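Local coordinates for flavin-nucleotide-binding protein (Mycobacterium smegmatis, PDB 4YBN) that binds FAD and heme on a split beta-barrel related to pyridoxamine 5'-phosphate oxidases and is probably an oxidoreductase, at residues T127-R139 with P208-T221. Sequence-based numbering, arbitrary orientation.
With HEM (protoporphyrin IX containing Fe), chain F.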
loop_
_atom_site.group_PDB
_atom_site.type_symbol
_atom_site.label_atom_id
_atom_site.label_comp_id
_atom_site.label_asym_id
_atom_site.label_seq_id
_atom_site.Cartn_x
_atom_site.Cartn_y
_atom_site.Cartn_z
ATOM N N THR A 127 15.264 12.738 2.386
ATOM C CA THR A 127 15.129 12.686 3.854
ATOM C C THR A 127 14.087 13.655 4.438
ATOM O O THR A 127 13.284 13.282 5.287
ATOM C CB THR A 127 16.482 13.014 4.469
ATOM O OG1 THR A 127 17.352 11.947 4.145
ATOM C CG2 THR A 127 16.397 13.203 5.960
ATOM N N ASP A 128 14.072 14.864 3.931
ATOM C CA ASP A 128 13.121 15.867 4.318
ATOM C C ASP A 128 11.686 15.588 3.880
ATOM O O ASP A 128 10.816 16.287 4.315
ATOM C CB ASP A 128 13.511 17.245 3.783
ATOM C CG ASP A 128 14.674 17.911 4.592
ATOM O OD1 ASP A 128 15.129 17.379 5.637
ATOM O OD2 ASP A 128 15.163 18.951 4.137
ATOM N N ARG A 129 11.457 14.610 2.996
ATOM C CA ARG A 129 10.095 14.119 2.704
ATOM C C ARG A 129 9.626 13.203 3.817
ATOM O O ARG A 129 8.491 13.314 4.284
ATOM C CB ARG A 129 10.077 13.349 1.326
ATOM C CG ARG A 129 9.708 14.211 0.158
ATOM C CD ARG A 129 10.458 15.452 0.179
ATOM N NE ARG A 129 10.219 16.333 -0.943
ATOM C CZ ARG A 129 10.996 17.385 -1.169
ATOM N NH1 ARG A 129 12.057 17.641 -0.342
ATOM N NH2 ARG A 129 10.712 18.171 -2.194
ATOM N N PHE A 130 10.512 12.301 4.212
ATOM C CA PHE A 130 10.203 11.243 5.146
ATOM C C PHE A 130 10.072 11.846 6.530
ATOM O O PHE A 130 9.148 11.492 7.256
ATOM C CB PHE A 130 11.292 10.115 5.182
ATOM C CG PHE A 130 11.431 9.300 3.892
ATOM C CD1 PHE A 130 10.330 9.040 3.054
ATOM C CD2 PHE A 130 12.671 8.763 3.537
ATOM C CE1 PHE A 130 10.489 8.290 1.899
ATOM C CE2 PHE A 130 12.839 8.001 2.366
ATOM C CZ PHE A 130 11.752 7.777 1.539
ATOM N N ILE A 131 11.027 12.700 6.925
ATOM C CA ILE A 131 11.066 13.315 8.315
ATOM C C ILE A 131 11.337 14.788 8.071
ATOM O O ILE A 131 12.500 15.162 7.901
ATOM C CB ILE A 131 12.169 12.706 9.189
ATOM C CG1 ILE A 131 12.055 11.159 9.265
ATOM C CG2 ILE A 131 12.143 13.266 10.609
ATOM C CD1 ILE A 131 13.386 10.397 9.367
ATOM N N PRO A 132 10.288 15.618 7.946
ATOM C CA PRO A 132 10.522 17.008 7.520
ATOM C C PRO A 132 11.421 17.834 8.421
ATOM O O PRO A 132 11.210 17.857 9.619
ATOM C CB PRO A 132 9.115 17.615 7.479
ATOM C CG PRO A 132 8.232 16.450 7.168
ATOM C CD PRO A 132 8.859 15.234 7.817
ATOM N N GLY A 133 12.362 18.583 7.863
ATOM C CA GLY A 133 13.271 19.398 8.694
ATOM C C GLY A 133 14.437 18.620 9.298
ATOM O O GLY A 133 15.250 19.175 10.054
ATOM N N ARG A 134 14.549 17.335 8.973
ATOM C CA ARG A 134 15.492 16.469 9.628
ATOM C C ARG A 134 16.879 16.707 9.149
ATOM O O ARG A 134 17.813 16.548 9.919
ATOM C CB ARG A 134 15.147 15.003 9.414
ATOM C CG ARG A 134 15.988 13.995 10.160
ATOM C CD ARG A 134 15.954 14.221 11.690
ATOM N NE ARG A 134 16.626 13.145 12.416
ATOM C CZ ARG A 134 17.069 13.235 13.647
ATOM N NH1 ARG A 134 16.909 14.354 14.336
ATOM N NH2 ARG A 134 17.672 12.236 14.225
ATOM N N THR A 135 17.037 17.053 7.873
ATOM C CA THR A 135 18.358 17.216 7.320
ATOM C C THR A 135 19.095 18.317 8.080
ATOM O O THR A 135 20.282 18.208 8.303
ATOM C CB THR A 135 18.281 17.520 5.814
ATOM O OG1 THR A 135 17.950 16.306 5.114
ATOM C CG2 THR A 135 19.561 18.006 5.273
ATOM N N ALA A 136 18.399 19.370 8.458
ATOM C CA ALA A 136 19.081 20.485 9.085
ATOM C C ALA A 136 19.557 20.054 10.460
ATOM O O ALA A 136 20.449 20.665 10.993
ATOM C CB ALA A 136 18.136 21.669 9.191
ATOM N N GLU A 137 18.962 19.016 11.046
ATOM C CA GLU A 137 19.389 18.514 12.380
ATOM C C GLU A 137 20.531 17.505 12.388
ATOM O O GLU A 137 21.093 17.228 13.417
ATOM C CB GLU A 137 18.209 17.917 13.145
ATOM C CG GLU A 137 17.004 18.889 13.340
ATOM C CD GLU A 137 15.677 18.194 13.687
ATOM O OE1 GLU A 137 15.647 16.928 13.701
ATOM O OE2 GLU A 137 14.664 18.922 13.921
ATOM N N LEU A 138 20.844 16.903 11.254
ATOM C CA LEU A 138 21.810 15.847 11.211
ATOM C C LEU A 138 23.139 16.344 10.604
ATOM O O LEU A 138 23.173 17.251 9.792
ATOM C CB LEU A 138 21.292 14.728 10.297
ATOM C CG LEU A 138 19.948 14.088 10.545
ATOM C CD1 LEU A 138 19.417 13.425 9.302
ATOM C CD2 LEU A 138 20.100 13.033 11.598
ATOM N N ARG A 139 24.210 15.680 10.956
ATOM C CA ARG A 139 25.444 15.723 10.166
ATOM C C ARG A 139 25.235 15.365 8.681
ATOM O O ARG A 139 24.295 14.637 8.314
ATOM C CB ARG A 139 26.500 14.774 10.717
ATOM C CG ARG A 139 26.292 13.291 10.521
ATOM C CD ARG A 139 27.541 12.507 10.868
ATOM N NE ARG A 139 27.343 11.042 10.870
ATOM C CZ ARG A 139 27.158 10.282 9.779
ATOM N NH1 ARG A 139 27.087 10.793 8.567
ATOM N NH2 ARG A 139 26.938 8.997 9.909
ATOM N N PRO A 208 13.699 15.953 18.778
ATOM C CA PRO A 208 14.018 16.982 17.845
ATOM C C PRO A 208 12.800 17.613 17.220
ATOM O O PRO A 208 11.721 17.022 17.184
ATOM C CB PRO A 208 14.863 16.275 16.771
ATOM C CG PRO A 208 15.054 14.880 17.162
ATOM C CD PRO A 208 14.160 14.608 18.365
ATOM N N PRO A 209 12.922 18.873 16.764
ATOM C CA PRO A 209 11.706 19.542 16.282
ATOM C C PRO A 209 11.058 18.824 15.158
ATOM O O PRO A 209 9.844 18.742 15.108
ATOM C CB PRO A 209 12.230 20.898 15.781
ATOM C CG PRO A 209 13.371 21.149 16.691
ATOM C CD PRO A 209 14.051 19.814 16.881
ATOM N N SER A 210 11.869 18.252 14.275
ATOM C CA SER A 210 11.332 17.529 13.152
ATOM C C SER A 210 10.485 16.376 13.603
ATOM O O SER A 210 9.464 16.068 12.994
ATOM C CB SER A 210 12.449 16.992 12.264
ATOM O OG SER A 210 13.259 16.020 12.895
ATOM N N VAL A 211 10.890 15.733 14.685
ATOM C CA VAL A 211 10.143 14.587 15.101
ATOM C C VAL A 211 8.901 15.073 15.831
ATOM O O VAL A 211 7.881 14.401 15.790
ATOM C CB VAL A 211 10.940 13.703 16.021
ATOM C CG1 VAL A 211 10.080 12.611 16.633
ATOM C CG2 VAL A 211 12.075 13.085 15.262
ATOM N N ARG A 212 8.957 16.244 16.462
ATOM C CA ARG A 212 7.778 16.813 17.127
ATOM C C ARG A 212 6.664 17.076 16.141
ATOM O O ARG A 212 5.496 16.870 16.456
ATOM C CB ARG A 212 8.124 18.121 17.863
ATOM C CG ARG A 212 9.256 17.950 18.842
ATOM C CD ARG A 212 9.331 19.037 19.898
ATOM N NE ARG A 212 9.512 20.354 19.300
ATOM C CZ ARG A 212 10.617 21.078 19.417
ATOM N NH1 ARG A 212 11.661 20.612 20.101
ATOM N NH2 ARG A 212 10.690 22.265 18.829
ATOM N N GLY A 213 7.040 17.440 14.922
ATOM C CA GLY A 213 6.129 17.526 13.759
ATOM C C GLY A 213 5.449 16.271 13.258
ATOM O O GLY A 213 4.387 16.333 12.584
ATOM N N MET A 214 6.022 15.115 13.556
ATOM C CA MET A 214 5.480 13.837 13.080
ATOM C C MET A 214 4.307 13.429 13.972
ATOM O O MET A 214 4.389 12.542 14.789
ATOM C CB MET A 214 6.598 12.767 13.056
ATOM C CG MET A 214 7.626 13.108 11.978
ATOM S SD MET A 214 9.035 12.022 12.185
ATOM C CE MET A 214 8.417 10.581 11.327
ATOM N N THR A 215 3.223 14.179 13.831
ATOM C CA THR A 215 2.029 13.931 14.571
ATOM C C THR A 215 0.810 14.125 13.622
ATOM O O THR A 215 0.891 14.833 12.618
ATOM C CB THR A 215 1.982 14.898 15.779
ATOM O OG1 THR A 215 1.106 14.358 16.769
ATOM C CG2 THR A 215 1.550 16.310 15.334
ATOM N N GLY A 216 -0.301 13.523 13.970
ATOM C CA GLY A 216 -1.503 13.530 13.118
ATOM C C GLY A 216 -1.435 12.415 12.098
ATOM O O GLY A 216 -0.726 11.399 12.260
ATOM N N GLU A 217 -2.100 12.664 10.991
ATOM C CA GLU A 217 -2.163 11.706 9.937
ATOM C C GLU A 217 -0.925 11.747 9.085
ATOM O O GLU A 217 -0.374 12.777 8.726
ATOM C CB GLU A 217 -3.392 11.909 9.072
ATOM C CG GLU A 217 -4.681 11.615 9.802
ATOM C CD GLU A 217 -5.909 11.821 8.926
ATOM O OE1 GLU A 217 -5.793 11.954 7.688
ATOM O OE2 GLU A 217 -7.005 11.841 9.488
ATOM N N LEU A 218 -0.494 10.562 8.784
ATOM C CA LEU A 218 0.709 10.307 8.042
ATOM C C LEU A 218 0.733 11.163 6.810
ATOM O O LEU A 218 -0.251 11.141 6.086
ATOM C CB LEU A 218 0.667 8.853 7.601
ATOM C CG LEU A 218 1.482 8.480 6.391
ATOM C CD1 LEU A 218 2.943 8.476 6.824
ATOM C CD2 LEU A 218 0.974 7.180 5.770
ATOM N N ARG A 219 1.841 11.909 6.585
ATOM C CA ARG A 219 2.080 12.613 5.291
ATOM C C ARG A 219 3.521 12.374 4.745
ATOM O O ARG A 219 4.358 11.767 5.417
ATOM C CB ARG A 219 1.662 14.115 5.340
ATOM C CG ARG A 219 0.147 14.276 5.145
ATOM C CD ARG A 219 -0.273 15.619 4.607
ATOM N NE ARG A 219 0.075 15.944 3.210
ATOM C CZ ARG A 219 0.461 17.160 2.813
ATOM N NH1 ARG A 219 0.627 18.125 3.715
ATOM N NH2 ARG A 219 0.728 17.419 1.527
ATOM N N ASN A 220 3.757 12.782 3.501
ATOM C CA ASN A 220 5.077 12.653 2.832
ATOM C C ASN A 220 5.667 14.058 2.404
ATOM O O ASN A 220 6.271 14.197 1.317
ATOM C CB ASN A 220 4.966 11.664 1.637
ATOM C CG ASN A 220 6.306 11.048 1.241
ATOM O OD1 ASN A 220 7.273 11.146 1.991
ATOM N ND2 ASN A 220 6.351 10.370 0.050
ATOM N N THR A 221 5.431 15.070 3.257
ATOM C CA THR A 221 6.083 16.385 3.211
ATOM C C THR A 221 5.711 17.215 4.442
ATOM O O THR A 221 4.594 17.098 4.966
ATOM C CB THR A 221 5.712 17.207 1.971
ATOM O OG1 THR A 221 6.727 18.194 1.771
ATOM C CG2 THR A 221 4.330 17.918 2.111
HETATM C CHA HEM F . 17.981 1.136 3.042
HETATM C CHB HEM F . 14.764 4.328 4.621
HETATM C CHC HEM F . 18.048 7.885 4.329
HETATM C CHD HEM F . 21.186 4.703 2.534
HETATM C C1A HEM F . 16.836 1.697 3.520
HETATM C C2A HEM F . 15.650 0.967 3.787
HETATM C C3A HEM F . 14.735 1.879 4.206
HETATM C C4A HEM F . 15.360 3.155 4.213
HETATM C CMA HEM F . 13.324 1.542 4.618
HETATM C CAA HEM F . 15.413 -0.526 3.610
HETATM C CBA HEM F . 16.102 -1.422 4.651
HETATM C CGA HEM F . 15.783 -2.867 4.332
HETATM O O1A HEM F . 15.023 -3.518 5.093
HETATM O O2A HEM F . 16.270 -3.429 3.316
HETATM C C1B HEM F . 15.392 5.582 4.710
HETATM C C2B HEM F . 14.741 6.740 5.239
HETATM C C3B HEM F . 15.631 7.771 5.155
HETATM C C4B HEM F . 16.884 7.188 4.580
HETATM C CMB HEM F . 13.324 6.840 5.760
HETATM C CAB HEM F . 15.318 9.132 5.668
HETATM C CBB HEM F . 16.258 10.019 5.946
HETATM C C1C HEM F . 19.227 7.357 3.769
HETATM C C2C HEM F . 20.329 8.122 3.279
HETATM C C3C HEM F . 21.249 7.209 2.760
HETATM C C4C HEM F . 20.669 5.882 2.950
HETATM C CMC HEM F . 20.474 9.617 3.352
HETATM C CAC HEM F . 22.595 7.512 2.238
HETATM C CBC HEM F . 23.273 8.675 2.369
HETATM C C1D HEM F . 20.540 3.482 2.554
HETATM C C2D HEM F . 21.217 2.241 2.115
HETATM C C3D HEM F . 20.319 1.272 2.278
HETATM C C4D HEM F . 19.103 1.907 2.782
HETATM C CMD HEM F . 22.624 2.055 1.606
HETATM C CAD HEM F . 20.465 -0.194 2.020
HETATM C CBD HEM F . 20.710 -0.922 3.358
HETATM C CGD HEM F . 21.250 -2.327 3.161
HETATM O O1D HEM F . 22.431 -2.627 3.475
HETATM O O2D HEM F . 20.506 -3.200 2.667
HETATM N NA HEM F . 16.642 3.027 3.787
HETATM N NB HEM F . 16.659 5.880 4.369
HETATM N NC HEM F . 19.432 6.020 3.481
HETATM N ND HEM F . 19.285 3.226 2.944
HETATM FE FE HEM F . 18.018 4.475 3.567
#
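Two donors grip OE1 of Glu-137: Ser-210 OG, 2.7 Å from OE1 and some 30° out of the carboxylate plane, and Arg-134 NH1, which forms a salt bridge to OE1 at 2.9 Å, in the guanidinium plane. The other oxygen, OE2, turns its syn lone pair to the amide N of Ser-210 at 2.9 Å; Ser-210 thus binds both oxygens and pins the carboxylate at the first turn of helix 209-212. A glutamate suits this place, since a first-turn amide has no helical carbonyl to bond to, and the helix dipole probably adds to the attraction. Pro-208, at the N-cap, and Pro-209 begin the helix without needing amide partners; CG of Pro-208 rests 3.4 Å from Arg-134 NH1. With CG anti to the main-chain nitrogen (chi1 -174°) and a bend at chi2, Arg-134 brings its guanidinium edge to OE1. Deeper in, CG2 of buried Ile-131 packs against SD of Met-214 at 3.7 Å, a single apolar contact suited to a branched and a flexible chain. Farther along, the Asn-220 amide lies beside the Phe-130 ring, their planes 4° apart; Asn-220 ND2 donates to Phe-52 O and Leu-29 O, satisfying the buried amide's N-H groups. Phe-130, with Thr-127, lines the heme pocket. Arg-134 NH2 donates to Ala-92 O of the second subunit, whose Trp-182 packs on Pro-208. The tail packs on the end of helix 116-130 and bonds through Gly-216 and Leu-218 to strand 184-192.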